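Local coordinates for bifunctional thiamine biosynthesis protein ThiDN (Methanocaldococcus jannaschii DSM 2661, PDB 2PHP) that probably makes hydroxymethylpyrimidine diphosphate and joins it to thiazole phosphate, giving thiamine phosphate, the latter step in its C-terminal ThiN domain, at residues Ile37-Pro42 / Arg165-Val170; Lys13-Ala18 / Gly69-Gly74. One frame throughout, in Å; residues are numbered along the deposited sequence.

Interaction 1: residues Ile37-Pro42 / Arg165-Val170; sequences IAESLP and RDAIEV
Glu39 reaches out from strand 37-40 to the first turn of helix 167-185, where its OE1 accepts from Ala167 N at 2.6 Å. The N-H points almost straight at the oxygen (170°) but arrives from above the carboxylate, 41° out of its plane. CG stands anti to the backbone N (chi1 -169°) and the chain beyond it is extended, so a glutamate spans the gap and delivers its acid to a backbone N-H that no earlier turn of helix can satisfy. The partly positive helix start would probably add to the attraction. Packing here is close: Ala167 CB lies 3.1 Å from Glu39 OE1, and Asp166 CB is 3.4 Å from the same oxygen. Alanine suits the spot, its single methyl admitting the carboxylate on one hand and Ile37 CD1, 4.0 Å from Ala167 CB, on the other.

The other side of the turn is looser and more open. Asp166, the N-cap, turns its acid from the strand and uses OD1 to accept from Glu169 N at 2.8 Å, while Glu169 OE1 accepts from the backbone N of Arg165, an exposed residue whose side chain makes a long, weak ion pair with Glu92. Ile168 also points away from the strand; it packs on Lys13 of a second subunit.

Arg94 forms a salt bridge with Glu39 OE2. Strand 37-40 runs between strands 50-53 and 95-100, with helix 77-87 against Ala38; on the face carrying Ile37 and Glu39, Ala167 meets Leu15 and Ala18 of helix 8-22.

Interaction 2: residues Lys13-Ala18 / Gly69-Gly74; sequences KNLSYA and GDIEFG
Ser16 OG is hydrogen-bonded to the carbonyl O of Ile12, one turn back in helix 8-22, and lies 3.8 Å from Ile71 CD1. With OG anti to its own carbonyl carbon (chi1 -62°), the hydroxyl folds back along the helix, so a small serine can meet an apolar neighbour with its polar atom already engaged. Ile71 is the one residue of 69-74 that touches the helical turn. Its CD1 comes up to the backbone, 3.5 Å from Leu15 CB and 3.6 Å from Ser16 N, while its other branch, CG2, rests 3.8 Å from Leu15 CD1. The two aliphatic chains cross obliquely, and the branching at CB lets one isoleucine cover both the root and the tip of the leucine. Replacing Ile71 by an alanine would remove both reaching methyls and is likely to open a gap beside Leu15 and Ser16. Ile71 touches Leu53 and Ile12 as well, and next to it Asp70 forms a salt bridge with Lys23 of a second subunit. With no hydrogen bond between 13-18 and 69-74, this contact rests on apolar shape, which demands close fit but sets little direction.

How the interactions relate
The centres of interactions 1 and 2 lie about 10 Å apart, on one mixed sheet of the ThiN domain. Their segments alternate along the chain, 13-18, 37-42, 69-74, then 165-170, so the first helix, an inner strand, strand 71-73 (outermost within this chain) and the last helix are woven together. Helices 8-22 and 167-185 are neighbours over the sheet: Ile168 CD1 packs 3.6 Å from Tyr17 CD2, and Ile168 CG1 lies 3.6 Å from Asn14 O. Asn14 ND2, 2.9 Å from Glu39 OE2, adds a probable hydrogen bond between the two sites. The start and end of the domain thus close on the same sheet, while a second subunit reaches interaction 2 broadly and interaction 1 only at Ile168.

Interaction 1: residues Ile37-Pro42 / Arg165-Val170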
loop_
_atom_site.group_PDB
_atom_site.type_symbol
_atom_site.label_atom_id
_atom_site.label_comp_id
_atom_site.label_asym_id
_atom_site.label_seq_id
_atom_site.Cartn_x
_atom_site.Cartn_y
_atom_site.Cartn_z
ATOM N N ILE B 37 13.372 -7.197 -8.393
ATOM C CA ILE B 37 13.419 -8.300 -9.338
ATOM C C ILE B 37 13.084 -7.705 -10.705
ATOM O O ILE B 37 12.149 -6.904 -10.836
ATOM C CB ILE B 37 12.427 -9.429 -8.943
ATOM C CG1 ILE B 37 12.580 -10.619 -9.899
ATOM C CG2 ILE B 37 11.010 -8.901 -8.930
ATOM C CD1 ILE B 37 11.926 -11.887 -9.411
ATOM N N ALA B 38 13.872 -8.083 -11.707
ATOM C CA ALA B 38 13.712 -7.568 -13.055
ATOM C C ALA B 38 13.790 -8.642 -14.131
ATOM O O ALA B 38 14.404 -9.702 -13.949
ATOM C CB ALA B 38 14.769 -6.507 -13.324
ATOM N N GLU B 39 13.167 -8.350 -15.265
ATOM C CA GLU B 39 13.175 -9.265 -16.396
ATOM C C GLU B 39 13.138 -8.421 -17.659
ATOM O O GLU B 39 12.439 -7.401 -17.726
ATOM C CB GLU B 39 11.968 -10.200 -16.353
ATOM C CG GLU B 39 12.053 -11.350 -17.363
ATOM C CD GLU B 39 10.850 -12.285 -17.302
ATOM O OE1 GLU B 39 10.536 -12.790 -16.197
ATOM O OE2 GLU B 39 10.219 -12.526 -18.359
ATOM N N SER B 40 13.898 -8.850 -18.661
ATOM C CA SER B 40 13.965 -8.124 -19.916
ATOM C C SER B 40 13.338 -8.885 -21.065
ATOM O O SER B 40 13.051 -10.088 -20.972
ATOM C CB SER B 40 15.415 -7.860 -20.294
ATOM O OG SER B 40 16.018 -9.067 -20.736
ATOM N N LEU B 41 13.136 -8.156 -22.155
ATOM C CA LEU B 41 12.628 -8.738 -23.383
ATOM C C LEU B 41 13.884 -9.403 -23.951
ATOM O O LEU B 41 15.008 -9.106 -23.515
ATOM C CB LEU B 41 12.168 -7.634 -24.333
ATOM C CG LEU B 41 10.864 -6.894 -24.044
ATOM C CD1 LEU B 41 10.805 -5.623 -24.896
ATOM C CD2 LEU B 41 9.678 -7.814 -24.338
ATOM N N PRO B 42 13.724 -10.312 -24.919
ATOM C CA PRO B 42 14.924 -10.947 -25.476
ATOM C C PRO B 42 15.798 -9.882 -26.156
ATOM O O PRO B 42 15.274 -8.905 -26.691
ATOM C CB PRO B 42 14.346 -11.956 -26.473
ATOM C CG PRO B 42 12.997 -12.288 -25.867
ATOM C CD PRO B 42 12.496 -10.936 -25.442
ATOM N N ARG B 165 16.548 -17.532 -16.621
ATOM C CA ARG B 165 15.901 -17.283 -17.907
ATOM C C ARG B 165 14.751 -16.288 -17.803
ATOM O O ARG B 165 14.546 -15.474 -18.707
ATOM C CB ARG B 165 15.421 -18.605 -18.518
ATOM C CG ARG B 165 16.569 -19.563 -18.824
ATOM C CD ARG B 165 16.307 -20.410 -20.054
ATOM N NE ARG B 165 16.964 -21.710 -19.968
ATOM C CZ ARG B 165 16.956 -22.485 -18.884
ATOM N NH1 ARG B 165 16.312 -22.096 -17.784
ATOM N NH2 ARG B 165 17.607 -23.643 -18.889
ATOM N N ASP B 166 13.997 -16.364 -16.710
ATOM C CA ASP B 166 12.899 -15.435 -16.464
ATOM C C ASP B 166 12.707 -15.261 -14.963
ATOM O O ASP B 166 13.284 -16.004 -14.160
ATOM C CB ASP B 166 11.593 -15.896 -17.125
ATOM C CG ASP B 166 11.169 -17.282 -16.697
ATOM O OD1 ASP B 166 11.129 -17.562 -15.475
ATOM O OD2 ASP B 166 10.858 -18.090 -17.596
ATOM N N ALA B 167 11.899 -14.273 -14.590
ATOM C CA ALA B 167 11.665 -13.964 -13.186
ATOM C C ALA B 167 11.186 -15.143 -12.339
ATOM O O ALA B 167 11.568 -15.262 -11.176
ATOM C CB ALA B 167 10.679 -12.797 -13.065
ATOM N N ILE B 168 10.344 -15.996 -12.914
ATOM C CA ILE B 168 9.825 -17.140 -12.179
ATOM C C ILE B 168 10.942 -18.124 -11.864
ATOM O O ILE B 168 11.000 -18.678 -10.767
ATOM C CB ILE B 168 8.724 -17.876 -12.971
ATOM C CG1 ILE B 168 7.589 -16.904 -13.313
ATOM C CG2 ILE B 168 8.182 -19.039 -12.136
ATOM C CD1 ILE B 168 6.477 -17.504 -14.165
ATOM N N GLU B 169 11.834 -18.331 -12.826
ATOM C CA GLU B 169 12.947 -19.239 -12.627
ATOM C C GLU B 169 13.859 -18.686 -11.533
ATOM O O GLU B 169 14.402 -19.439 -10.726
ATOM C CB GLU B 169 13.742 -19.401 -13.920
ATOM C CG GLU B 169 14.663 -20.608 -13.898
ATOM C CD GLU B 169 15.445 -20.777 -15.183
ATOM O OE1 GLU B 169 16.400 -19.998 -15.407
ATOM O OE2 GLU B 169 15.098 -21.686 -15.972
ATOM N N VAL B 170 14.018 -17.366 -11.513
ATOM C CA VAL B 170 14.858 -16.724 -10.515
ATOM C C VAL B 170 14.280 -16.917 -9.111
ATOM O O VAL B 170 15.002 -17.258 -8.168
ATOM C CB VAL B 170 15.010 -15.221 -10.810
ATOM C CG1 VAL B 170 15.627 -14.507 -9.611
ATOM C CG2 VAL B 170 15.889 -15.028 -12.031
#

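Interaction 2: residues Lys13-Ala18 / Gly69-Gly74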
loop_
_atom_site.group_PDB
_atom_site.type_symbol
_atom_site.label_atom_id
_atom_site.label_comp_id
_atom_site.label_asym_id
_atom_site.label_seq_id
_atom_site.Cartn_x
_atom_site.Cartn_y
_atom_site.Cartn_z
ATOM N N LYS B 13 3.763 -10.545 -17.132
ATOM C CA LYS B 13 3.113 -11.698 -16.508
ATOM C C LYS B 13 4.097 -12.553 -15.696
ATOM O O LYS B 13 3.742 -13.073 -14.632
ATOM C CB LYS B 13 2.428 -12.589 -17.557
ATOM C CG LYS B 13 1.127 -12.051 -18.119
ATOM C CD LYS B 13 0.385 -13.130 -18.911
ATOM C CE LYS B 13 -0.752 -12.515 -19.723
ATOM N NZ LYS B 13 -1.194 -13.381 -20.844
ATOM N N ASN B 14 5.325 -12.699 -16.192
ATOM C CA ASN B 14 6.328 -13.489 -15.487
ATOM C C ASN B 14 6.711 -12.807 -14.181
ATOM O O ASN B 14 6.767 -13.444 -13.133
ATOM C CB ASN B 14 7.574 -13.688 -16.352
ATOM C CG ASN B 14 7.322 -14.603 -17.523
ATOM O OD1 ASN B 14 6.474 -15.497 -17.449
ATOM N ND2 ASN B 14 8.067 -14.404 -18.606
ATOM N N LEU B 15 6.972 -11.507 -14.250
ATOM C CA LEU B 15 7.335 -10.744 -13.057
ATOM C C LEU B 15 6.210 -10.769 -12.024
ATOM O O LEU B 15 6.451 -10.960 -10.829
ATOM C CB LEU B 15 7.662 -9.296 -13.433
ATOM C CG LEU B 15 9.081 -9.106 -13.974
ATOM C CD1 LEU B 15 9.219 -7.771 -14.682
ATOM C CD2 LEU B 15 10.051 -9.217 -12.810
ATOM N N SER B 16 4.981 -10.571 -12.494
ATOM C CA SER B 16 3.816 -10.570 -11.625
ATOM C C SER B 16 3.648 -11.901 -10.897
ATOM O O SER B 16 3.375 -11.925 -9.692
ATOM C CB SER B 16 2.561 -10.268 -12.438
ATOM O OG SER B 16 2.645 -8.980 -13.021
ATOM N N TYR B 17 3.810 -13.011 -11.613
ATOM C CA TYR B 17 3.662 -14.307 -10.966
ATOM C C TYR B 17 4.830 -14.557 -10.018
ATOM O O TYR B 17 4.653 -15.146 -8.957
ATOM C CB TYR B 17 3.580 -15.441 -11.998
ATOM C CG TYR B 17 3.318 -16.778 -11.347
ATOM C CD1 TYR B 17 2.136 -17.009 -10.638
ATOM C CD2 TYR B 17 4.262 -17.799 -11.399
ATOM C CE1 TYR B 17 1.903 -18.226 -9.994
ATOM C CE2 TYR B 17 4.041 -19.016 -10.762
ATOM C CZ TYR B 17 2.863 -19.219 -10.062
ATOM O OH TYR B 17 2.653 -20.414 -9.415
ATOM N N ALA B 18 6.023 -14.109 -10.401
ATOM C CA ALA B 18 7.192 -14.283 -9.547
ATOM C C ALA B 18 6.949 -13.598 -8.205
ATOM O O ALA B 18 7.327 -14.130 -7.160
ATOM C CB ALA B 18 8.431 -13.694 -10.213
ATOM N N GLY B 69 5.708 -0.462 -4.793
ATOM C CA GLY B 69 5.713 0.014 -6.164
ATOM C C GLY B 69 5.017 -0.898 -7.161
ATOM O O GLY B 69 4.404 -1.905 -6.787
ATOM N N ASP B 70 5.119 -0.540 -8.438
ATOM C CA ASP B 70 4.494 -1.298 -9.515
ATOM C C ASP B 70 5.541 -1.822 -10.472
ATOM O O ASP B 70 6.675 -1.344 -10.492
ATOM C CB ASP B 70 3.534 -0.403 -10.307
ATOM C CG ASP B 70 2.569 0.341 -9.417
ATOM O OD1 ASP B 70 1.843 -0.319 -8.644
ATOM O OD2 ASP B 70 2.542 1.587 -9.492
ATOM N N ILE B 71 5.151 -2.804 -11.276
ATOM C CA ILE B 71 6.066 -3.351 -12.252
ATOM C C ILE B 71 5.948 -2.506 -13.503
ATOM O O ILE B 71 4.872 -2.372 -14.069
ATOM C CB ILE B 71 5.733 -4.802 -12.581
ATOM C CG1 ILE B 71 6.011 -5.665 -11.357
ATOM C CG2 ILE B 71 6.560 -5.265 -13.761
ATOM C CD1 ILE B 71 5.652 -7.120 -11.534
ATOM N N GLU B 72 7.066 -1.926 -13.913
ATOM C CA GLU B 72 7.088 -1.087 -15.088
ATOM C C GLU B 72 8.437 -1.200 -15.786
ATOM O O GLU B 72 9.473 -1.414 -15.135
ATOM C CB GLU B 72 6.836 0.367 -14.685
ATOM C CG GLU B 72 5.505 0.584 -13.982
ATOM C CD GLU B 72 4.501 1.320 -14.851
ATOM O OE1 GLU B 72 4.290 0.899 -16.013
ATOM O OE2 GLU B 72 3.929 2.316 -14.353
ATOM N N PHE B 73 8.416 -1.058 -17.110
ATOM C CA PHE B 73 9.635 -1.099 -17.894
ATOM C C PHE B 73 10.450 0.158 -17.611
ATOM O O PHE B 73 9.897 1.243 -17.446
ATOM C CB PHE B 73 9.306 -1.177 -19.387
ATOM C CG PHE B 73 9.022 -2.560 -19.854
ATOM C CD1 PHE B 73 10.063 -3.397 -20.246
ATOM C CD2 PHE B 73 7.719 -3.059 -19.837
ATOM C CE1 PHE B 73 9.816 -4.713 -20.607
ATOM C CE2 PHE B 73 7.462 -4.376 -20.195
ATOM C CZ PHE B 73 8.510 -5.206 -20.582
ATOM N N GLY B 74 11.767 0.004 -17.566
ATOM C CA GLY B 74 12.626 1.133 -17.299
ATOM C C GLY B 74 12.684 1.493 -15.833
ATOM O O GLY B 74 13.355 2.440 -15.453
#